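Local coordinates for protein probable translation initiation factor eIF-2B subunit epsilon (Schizosaccharomyces pombe, PDB 5B04) that forms part of the eIF2B complex, which catalyses the exchange of GDP for GTP on the gamma subunit of translation initiation factor eIF2, at residues K315-L321 against I333-V339; P44-T48 against I349-N353; Y280-S284 against A365-E369. All blocks are in the same frame, centred on the assembly; numbering follows the deposited sequence.

Contact 1. Residues K315-L321 against I333-V339; sequences KEEDVVL and IGAYTKV
Glu316 and Val319 meet Ile333, Gly334 and Ala335 where two successive coils of a left-handed parallel beta-helix lie one on the other. This is the hexapeptide-repeat fold of the LbH domain. Each segment rounds a corner of its coil and runs into the next short strand.

Main-chain bonds join the coils in parallel register. Before the corner, Glu316 N donates to Ile333 O at 3.2 Å. Beyond it, Val320 N donates to Thr337 O at 2.8 Å. Val320 O then receives Val339 N at 3.0 Å, and the pairing passes on to Leu321 and Val339. At the turn itself the bond from Tyr336 N to Asp318 O is weak.

One side chain adds a polar link. Glu316 OE1 accepts Ala335 N at 2.8 Å, and the donor stands 44° out of the carboxylate plane. The same oxygen forms a salt bridge with Arg352 of the next coil, while OE2 takes the backbone N of Thr305. Loss of the carboxylate to an alanine here would probably leave Ala335 N without this acceptor and take one salt-bridge partner from Arg352.

On the outside, Asp318 runs beside the Tyr336 ring and touches it through CB, 3.9 Å from Tyr336 CE1; the carboxylate is nearly parallel to the ring (12°). Apolar contacts fill the inner side. Val319 crosses Ile333 at about a right angle, with CG1 of Val319 3.8 Å from CG2 of Ile333. With Val319 CG1 anti to the backbone N (chi1 167°), the CG2 branch faces Gly334 O. Leu321 and Val339 point the same way, side by side, with Leu321 CD2 3.7 Å from Val339 CG2.

Contact 2. Residues P44-T48 against I349-N353; sequences PLANT and IIGRN
Asn47 meets the backbone of Ile350 and Gly351 with its side-chain amide. Here a loop of the nucleotidyl-transferase-like domain rests against one coil of the left-handed beta-helix. The amide lies over the turn that follows strand 349-350. Asn47 CG is 3.6 Å from Ile350 O and 3.8 Å from Gly351 CA. Its chi1 of -80° sets CG beside the backbone N, and CB heads toward the coil. Gly351 meets the amide through its CA.

Beside the amide, Ile349 makes the apolar part of the contact. Its CD1 end reaches 3.8 Å from Leu45 O and 4.4 Å from Ala46 CB. CG2 of the same isoleucine lies 4.3 Å from Ala46 CA.

Further out, Leu332, in the neighbouring strand 332-333 of the beta-helix, touches Ala46, Asn47 and Ile349. Arg352 lies at the margin, its guanidinium held by Glu316 through a salt bridge. On the other side of the loop, Leu45 turns away from the coil and packs on helices 50-61 and 277-288. The loop is closed on itself by a bond from Leu45 N to Thr48 O at 2.9 Å.

Contact 3. Residues Y280-S284 against A365-E369; sequences YDAIS and AFLWE
Tyr280 and Phe366 run antiparallel past one another, with their ring planes at 48° and their centroids 5.3 Å apart. Tyr280 CE2 stands over one face of the phenylalanine, nearer its margin than its centre, and comes within 3.9 Å of Phe366 CD2. Asp281 approaches the same ring differently. Its OD2 lies at the edge, in the ring plane, near Phe366 CE1 and CZ. The carboxylate is turned 76° from the ring. Ser284 CB also sits at the edge of Phe366, 3.8 Å from CE2.

These residues join helix 277-288 to strand 366-367, one of the short parallel strands stacked in the left-handed beta-helix. The helix presents Tyr280, Asp281 and Ser284 to the coil, and Phe366 points out to meet them. Ile349 and Ile383, on the flanking strands, also touch Phe366.

Tyr280 reaches past Phe366 to a second aromatic residue. With CG anti to the backbone N (chi1 166°), its hydroxyl is carried to the edge of the Trp368 indole. Trp368 NE1 donates to Tyr280 OH at 3.2 Å, the oxygen lying somewhat out of the indole plane. The hydroxyl is also hydrogen-bonded to Pro44 O. Ser284 OG is 4.1 Å above the centre of the Tyr280 ring and donates to Tyr280 O at 2.6 Å.

All three contacts involve the left-handed beta-helix. Contact 1 joins two of its coils, while contacts 2 and 3 join it to the preceding chain. The strands carrying Ile333, Ile349 and Phe366 are consecutive in one sheet. Along the chain come 44-48, 280-284, both segments of contact 1, then 349-353 and 365-369, so contacts 2 and 3 interlock. Their centres are about 8 Å apart, against about 11 Å between contacts 1 and 2 and about 17 Å between contacts 1 and 3. Gly334 N and Ile350 O, and Leu367 N and Ile349 O, are probably hydrogen-bonded. Loop 44-48 and helix 277-288 thus dock on adjacent coils, which probably helps set how the transferase-like part sits on the beta-helix.

Contact 1. Residues K315-L321 against I333-V339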
loop_
_atom_site.group_PDB
_atom_site.type_symbol
_atom_site.label_atom_id
_atom_site.label_comp_id
_atom_site.label_asym_id
_atom_site.label_seq_id
_atom_site.Cartn_x
_atom_site.Cartn_y
_atom_site.Cartn_z
ATOM N N LYS I 315 33.707 16.104 22.596
ATOM C CA LYS I 315 33.724 17.353 23.348
ATOM C C LYS I 315 33.052 17.208 24.706
ATOM O O LYS I 315 31.979 16.616 24.819
ATOM C CB LYS I 315 33.035 18.468 22.557
ATOM C CG LYS I 315 33.832 19.006 21.382
ATOM C CD LYS I 315 33.000 19.985 20.567
ATOM C CE LYS I 315 32.415 21.082 21.447
ATOM N NZ LYS I 315 31.541 22.010 20.676
ATOM N N GLU I 316 33.693 17.749 25.737
ATOM C CA GLU I 316 33.063 17.859 27.045
ATOM C C GLU I 316 32.232 19.131 27.097
ATOM O O GLU I 316 32.334 19.981 26.213
ATOM C CB GLU I 316 34.108 17.860 28.162
ATOM C CG GLU I 316 34.412 16.489 28.740
ATOM C CD GLU I 316 35.254 16.566 29.998
ATOM O OE1 GLU I 316 36.407 17.041 29.916
ATOM O OE2 GLU I 316 34.761 16.162 31.072
ATOM N N GLU I 317 31.406 19.261 28.128
ATOM C CA GLU I 317 30.631 20.479 28.315
ATOM C C GLU I 317 31.556 21.628 28.703
ATOM O O GLU I 317 32.706 21.404 29.085
ATOM C CB GLU I 317 29.544 20.274 29.372
ATOM C CG GLU I 317 28.471 19.273 28.965
ATOM C CD GLU I 317 27.460 19.017 30.066
ATOM O OE1 GLU I 317 27.520 19.707 31.106
ATOM O OE2 GLU I 317 26.604 18.123 29.891
ATOM N N ASP I 318 31.048 22.853 28.586
ATOM C CA ASP I 318 31.798 24.064 28.925
ATOM C C ASP I 318 33.068 24.238 28.092
ATOM O O ASP I 318 34.054 24.798 28.569
ATOM C CB ASP I 318 32.154 24.077 30.415
ATOM C CG ASP I 318 30.930 24.117 31.306
ATOM O OD1 ASP I 318 30.334 25.205 31.448
ATOM O OD2 ASP I 318 30.566 23.062 31.866
ATOM N N VAL I 319 33.043 23.761 26.852
ATOM C CA VAL I 319 34.135 24.022 25.920
ATOM C C VAL I 319 33.819 25.269 25.105
ATOM O O VAL I 319 32.755 25.368 24.495
ATOM C CB VAL I 319 34.386 22.834 24.970
ATOM C CG1 VAL I 319 35.290 23.252 23.819
ATOM C CG2 VAL I 319 34.994 21.669 25.730
ATOM N N VAL I 320 34.742 26.224 25.102
ATOM C CA VAL I 320 34.527 27.485 24.404
ATOM C C VAL I 320 35.148 27.472 23.010
ATOM O O VAL I 320 36.360 27.623 22.856
ATOM C CB VAL I 320 35.101 28.672 25.197
ATOM C CG1 VAL I 320 34.806 29.981 24.481
ATOM C CG2 VAL I 320 34.529 28.692 26.606
ATOM N N LEU I 321 34.306 27.287 21.998
ATOM C CA LEU I 321 34.757 27.338 20.615
ATOM C C LEU I 321 34.345 28.650 19.967
ATOM O O LEU I 321 33.160 28.898 19.749
ATOM C CB LEU I 321 34.195 26.162 19.812
ATOM C CG LEU I 321 34.666 24.761 20.199
ATOM C CD1 LEU I 321 34.208 23.747 19.165
ATOM C CD2 LEU I 321 36.176 24.727 20.358
ATOM N N ILE I 333 38.409 17.167 22.900
ATOM C CA ILE I 333 38.608 18.396 23.661
ATOM C C ILE I 333 38.045 18.290 25.076
ATOM O O ILE I 333 36.853 18.045 25.264
ATOM C CB ILE I 333 37.957 19.606 22.961
ATOM C CG1 ILE I 333 38.460 19.729 21.521
ATOM C CG2 ILE I 333 38.235 20.882 23.738
ATOM C CD1 ILE I 333 37.827 20.866 20.750
ATOM N N GLY I 334 38.909 18.479 26.069
ATOM C CA GLY I 334 38.492 18.453 27.460
ATOM C C GLY I 334 37.713 19.697 27.839
ATOM O O GLY I 334 37.735 20.694 27.119
ATOM N N ALA I 335 37.026 19.639 28.976
ATOM C CA ALA I 335 36.182 20.743 29.421
ATOM C C ALA I 335 36.996 21.996 29.735
ATOM O O ALA I 335 38.202 21.922 29.970
ATOM C CB ALA I 335 35.369 20.325 30.638
ATOM N N TYR I 336 36.316 23.141 29.718
ATOM C CA TYR I 336 36.904 24.436 30.064
ATOM C C TYR I 336 38.053 24.837 29.139
ATOM O O TYR I 336 38.887 25.668 29.498
ATOM C CB TYR I 336 37.382 24.430 31.520
ATOM C CG TYR I 336 36.333 23.945 32.493
ATOM C CD1 TYR I 336 35.229 24.730 32.801
ATOM C CD2 TYR I 336 36.441 22.700 33.099
ATOM C CE1 TYR I 336 34.265 24.290 33.688
ATOM C CE2 TYR I 336 35.483 22.251 33.988
ATOM C CZ TYR I 336 34.397 23.050 34.278
ATOM O OH TYR I 336 33.439 22.610 35.162
ATOM N N THR I 337 38.085 24.250 27.948
ATOM C CA THR I 337 39.108 24.577 26.963
ATOM C C THR I 337 38.611 25.656 26.006
ATOM O O THR I 337 37.475 25.606 25.537
ATOM C CB THR I 337 39.536 23.335 26.156
ATOM O OG1 THR I 337 40.048 22.336 27.047
ATOM C CG2 THR I 337 40.611 23.695 25.140
ATOM N N LYS I 338 39.466 26.634 25.729
ATOM C CA LYS I 338 39.129 27.711 24.807
ATOM C C LYS I 338 39.981 27.618 23.549
ATOM O O LYS I 338 41.185 27.375 23.625
ATOM C CB LYS I 338 39.325 29.070 25.478
ATOM C CG LYS I 338 38.609 29.207 26.809
ATOM C CD LYS I 338 39.033 30.469 27.540
ATOM C CE LYS I 338 38.910 30.295 29.045
ATOM N NZ LYS I 338 38.059 29.126 29.402
ATOM N N VAL I 339 39.355 27.801 22.391
ATOM C CA VAL I 339 40.091 27.824 21.133
ATOM C C VAL I 339 39.824 29.138 20.405
ATOM O O VAL I 339 38.679 29.578 20.299
ATOM C CB VAL I 339 39.718 26.638 20.225
ATOM C CG1 VAL I 339 40.697 26.540 19.067
ATOM C CG2 VAL I 339 39.714 25.343 21.022
#

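Contact 2. Residues P44-T48 against I349-N353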
loop_
_atom_site.group_PDB
_atom_site.type_symbol
_atom_site.label_atom_id
_atom_site.label_comp_id
_atom_site.label_asym_id
_atom_site.label_seq_id
_atom_site.Cartn_x
_atom_site.Cartn_y
_atom_site.Cartn_z
ATOM N N PRO I 44 47.621 10.390 31.007
ATOM C CA PRO I 44 46.318 10.363 30.340
ATOM C C PRO I 44 46.421 9.941 28.875
ATOM O O PRO I 44 47.106 10.594 28.088
ATOM C CB PRO I 44 45.836 11.808 30.463
ATOM C CG PRO I 44 47.092 12.612 30.484
ATOM C CD PRO I 44 48.137 11.762 31.163
ATOM N N LEU I 45 45.752 8.849 28.521
ATOM C CA LEU I 45 45.723 8.397 27.136
ATOM C C LEU I 45 44.792 9.287 26.321
ATOM O O LEU I 45 45.222 9.970 25.392
ATOM C CB LEU I 45 45.279 6.937 27.050
ATOM C CG LEU I 45 45.262 6.331 25.647
ATOM C CD1 LEU I 45 45.976 4.992 25.641
ATOM C CD2 LEU I 45 43.834 6.181 25.148
ATOM N N ALA I 46 43.513 9.269 26.678
ATOM C CA ALA I 46 42.531 10.155 26.069
ATOM C C ALA I 46 41.755 10.878 27.163
ATOM O O ALA I 46 40.588 10.570 27.413
ATOM C CB ALA I 46 41.593 9.378 25.164
ATOM N N ASN I 47 42.422 11.832 27.811
ATOM C CA ASN I 47 41.879 12.548 28.965
ATOM C C ASN I 47 41.494 11.617 30.111
ATOM O O ASN I 47 40.604 11.929 30.903
ATOM C CB ASN I 47 40.669 13.394 28.561
ATOM C CG ASN I 47 41.065 14.705 27.922
ATOM O OD1 ASN I 47 42.064 14.786 27.210
ATOM N ND2 ASN I 47 40.281 15.746 28.177
ATOM N N THR I 48 42.172 10.478 30.199
ATOM C CA THR I 48 41.897 9.505 31.249
ATOM C C THR I 48 43.149 8.690 31.572
ATOM O O THR I 48 43.841 8.221 30.666
ATOM C CB THR I 48 40.739 8.562 30.853
ATOM O OG1 THR I 48 40.676 7.460 31.766
ATOM C CG2 THR I 48 40.933 8.037 29.443
ATOM N N ILE I 349 44.410 15.412 20.576
ATOM C CA ILE I 349 43.713 15.223 21.841
ATOM C C ILE I 349 44.083 16.347 22.804
ATOM O O ILE I 349 45.262 16.638 23.007
ATOM C CB ILE I 349 44.048 13.858 22.472
ATOM C CG1 ILE I 349 43.544 12.724 21.579
ATOM C CG2 ILE I 349 43.439 13.746 23.860
ATOM C CD1 ILE I 349 43.968 11.346 22.038
ATOM N N ILE I 350 43.072 16.984 23.387
ATOM C CA ILE I 350 43.290 18.129 24.262
ATOM C C ILE I 350 42.700 17.899 25.650
ATOM O O ILE I 350 41.523 17.569 25.789
ATOM C CB ILE I 350 42.684 19.409 23.662
ATOM C CG1 ILE I 350 43.301 19.693 22.291
ATOM C CG2 ILE I 350 42.890 20.590 24.597
ATOM C CD1 ILE I 350 42.652 20.840 21.555
ATOM N N GLY I 351 43.525 18.080 26.676
ATOM C CA GLY I 351 43.095 17.872 28.047
ATOM C C GLY I 351 42.181 18.965 28.570
ATOM O O GLY I 351 41.795 19.874 27.836
ATOM N N ARG I 352 41.838 18.869 29.851
ATOM C CA ARG I 352 40.966 19.843 30.497
ATOM C C ARG I 352 41.627 21.212 30.630
ATOM O O ARG I 352 42.843 21.311 30.803
ATOM C CB ARG I 352 40.548 19.346 31.884
ATOM C CG ARG I 352 39.570 18.182 31.886
ATOM C CD ARG I 352 38.174 18.652 32.262
ATOM N NE ARG I 352 37.272 17.540 32.552
ATOM C CZ ARG I 352 37.048 17.060 33.772
ATOM N NH1 ARG I 352 37.663 17.593 34.819
ATOM N NH2 ARG I 352 36.211 16.047 33.945
ATOM N N ASN I 353 40.809 22.259 30.542
ATOM C CA ASN I 353 41.226 23.626 30.848
ATOM C C ASN I 353 42.448 24.108 30.064
ATOM O O ASN I 353 43.434 24.547 30.651
ATOM C CB ASN I 353 41.502 23.755 32.349
ATOM C CG ASN I 353 41.370 25.180 32.849
ATOM O OD1 ASN I 353 41.461 26.135 32.077
ATOM N ND2 ASN I 353 41.157 25.331 34.150
#

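Contact 3. Residues Y280-S284 against A365-E369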
loop_
_atom_site.group_PDB
_atom_site.type_symbol
_atom_site.label_atom_id
_atom_site.label_comp_id
_atom_site.label_asym_id
_atom_site.label_seq_id
_atom_site.Cartn_x
_atom_site.Cartn_y
_atom_site.Cartn_z
ATOM N N TYR I 280 51.457 4.329 22.415
ATOM C CA TYR I 280 50.580 5.287 23.082
ATOM C C TYR I 280 49.819 6.110 22.050
ATOM O O TYR I 280 48.647 6.436 22.238
ATOM C CB TYR I 280 51.388 6.200 24.010
ATOM C CG TYR I 280 50.650 7.432 24.495
ATOM C CD1 TYR I 280 49.859 7.388 25.637
ATOM C CD2 TYR I 280 50.763 8.644 23.824
ATOM C CE1 TYR I 280 49.190 8.513 26.087
ATOM C CE2 TYR I 280 50.097 9.772 24.264
ATOM C CZ TYR I 280 49.313 9.702 25.396
ATOM O OH TYR I 280 48.651 10.825 25.836
ATOM N N ASP I 281 50.500 6.439 20.958
ATOM C CA ASP I 281 49.901 7.198 19.867
ATOM C C ASP I 281 48.874 6.363 19.111
ATOM O O ASP I 281 47.724 6.773 18.952
ATOM C CB ASP I 281 50.986 7.692 18.906
ATOM C CG ASP I 281 50.420 8.465 17.730
ATOM O OD1 ASP I 281 49.995 7.829 16.743
ATOM O OD2 ASP I 281 50.407 9.712 17.789
ATOM N N ALA I 282 49.301 5.191 18.648
ATOM C CA ALA I 282 48.457 4.319 17.837
ATOM C C ALA I 282 47.212 3.865 18.591
ATOM O O ALA I 282 46.128 3.775 18.015
ATOM C CB ALA I 282 49.251 3.114 17.360
ATOM N N ILE I 283 47.372 3.580 19.878
ATOM C CA ILE I 283 46.253 3.150 20.707
ATOM C C ILE I 283 45.272 4.297 20.930
ATOM O O ILE I 283 44.056 4.096 20.895
ATOM C CB ILE I 283 46.737 2.599 22.061
ATOM C CG1 ILE I 283 47.359 1.214 21.874
ATOM C CG2 ILE I 283 45.593 2.520 23.048
ATOM C CD1 ILE I 283 47.983 0.647 23.127
ATOM N N SER I 284 45.803 5.498 21.146
ATOM C CA SER I 284 44.977 6.695 21.291
ATOM C C SER I 284 44.028 6.840 20.105
ATOM O O SER I 284 42.856 7.175 20.272
ATOM C CB SER I 284 45.852 7.945 21.422
ATOM O OG SER I 284 46.568 7.946 22.644
ATOM N N ALA I 365 48.527 16.195 17.344
ATOM C CA ALA I 365 49.297 16.436 18.561
ATOM C C ALA I 365 48.591 15.900 19.803
ATOM O O ALA I 365 47.477 15.380 19.723
ATOM C CB ALA I 365 49.577 17.923 18.716
ATOM N N PHE I 366 49.250 16.024 20.950
ATOM C CA PHE I 366 48.669 15.620 22.226
ATOM C C PHE I 366 48.807 16.730 23.259
ATOM O O PHE I 366 49.916 17.156 23.583
ATOM C CB PHE I 366 49.327 14.342 22.750
ATOM C CG PHE I 366 49.102 13.139 21.881
ATOM C CD1 PHE I 366 49.962 12.854 20.835
ATOM C CD2 PHE I 366 48.036 12.288 22.116
ATOM C CE1 PHE I 366 49.760 11.747 20.037
ATOM C CE2 PHE I 366 47.829 11.177 21.321
ATOM C CZ PHE I 366 48.693 10.905 20.280
ATOM N N LEU I 367 47.675 17.197 23.773
ATOM C CA LEU I 367 47.668 18.231 24.799
ATOM C C LEU I 367 47.040 17.717 26.085
ATOM O O LEU I 367 45.881 17.303 26.099
ATOM C CB LEU I 367 46.913 19.471 24.316
ATOM C CG LEU I 367 47.700 20.600 23.651
ATOM C CD1 LEU I 367 48.475 20.111 22.436
ATOM C CD2 LEU I 367 46.745 21.715 23.267
ATOM N N TRP I 368 47.808 17.744 27.166
ATOM C CA TRP I 368 47.289 17.342 28.464
ATOM C C TRP I 368 46.715 18.580 29.156
ATOM O O TRP I 368 46.483 19.595 28.502
ATOM C CB TRP I 368 48.382 16.661 29.291
ATOM C CG TRP I 368 48.918 15.408 28.632
ATOM C CD1 TRP I 368 48.462 14.830 27.480
ATOM C CD2 TRP I 368 50.005 14.587 29.085
ATOM N NE1 TRP I 368 49.195 13.706 27.188
ATOM C CE2 TRP I 368 50.147 13.534 28.158
ATOM C CE3 TRP I 368 50.868 14.639 30.183
ATOM C CZ2 TRP I 368 51.119 12.544 28.295
ATOM C CZ3 TRP I 368 51.833 13.654 30.317
ATOM C CH2 TRP I 368 51.949 12.622 29.378
ATOM N N GLU I 369 46.476 18.508 30.460
ATOM C CA GLU I 369 45.744 19.577 31.142
ATOM C C GLU I 369 46.509 20.899 31.244
ATOM O O GLU I 369 47.736 20.921 31.310
ATOM C CB GLU I 369 45.333 19.125 32.545
ATOM C CG GLU I 369 44.251 18.060 32.561
ATOM C CD GLU I 369 43.374 18.146 33.794
ATOM O OE1 GLU I 369 43.435 19.178 34.497
ATOM O OE2 GLU I 369 42.622 17.185 34.061
#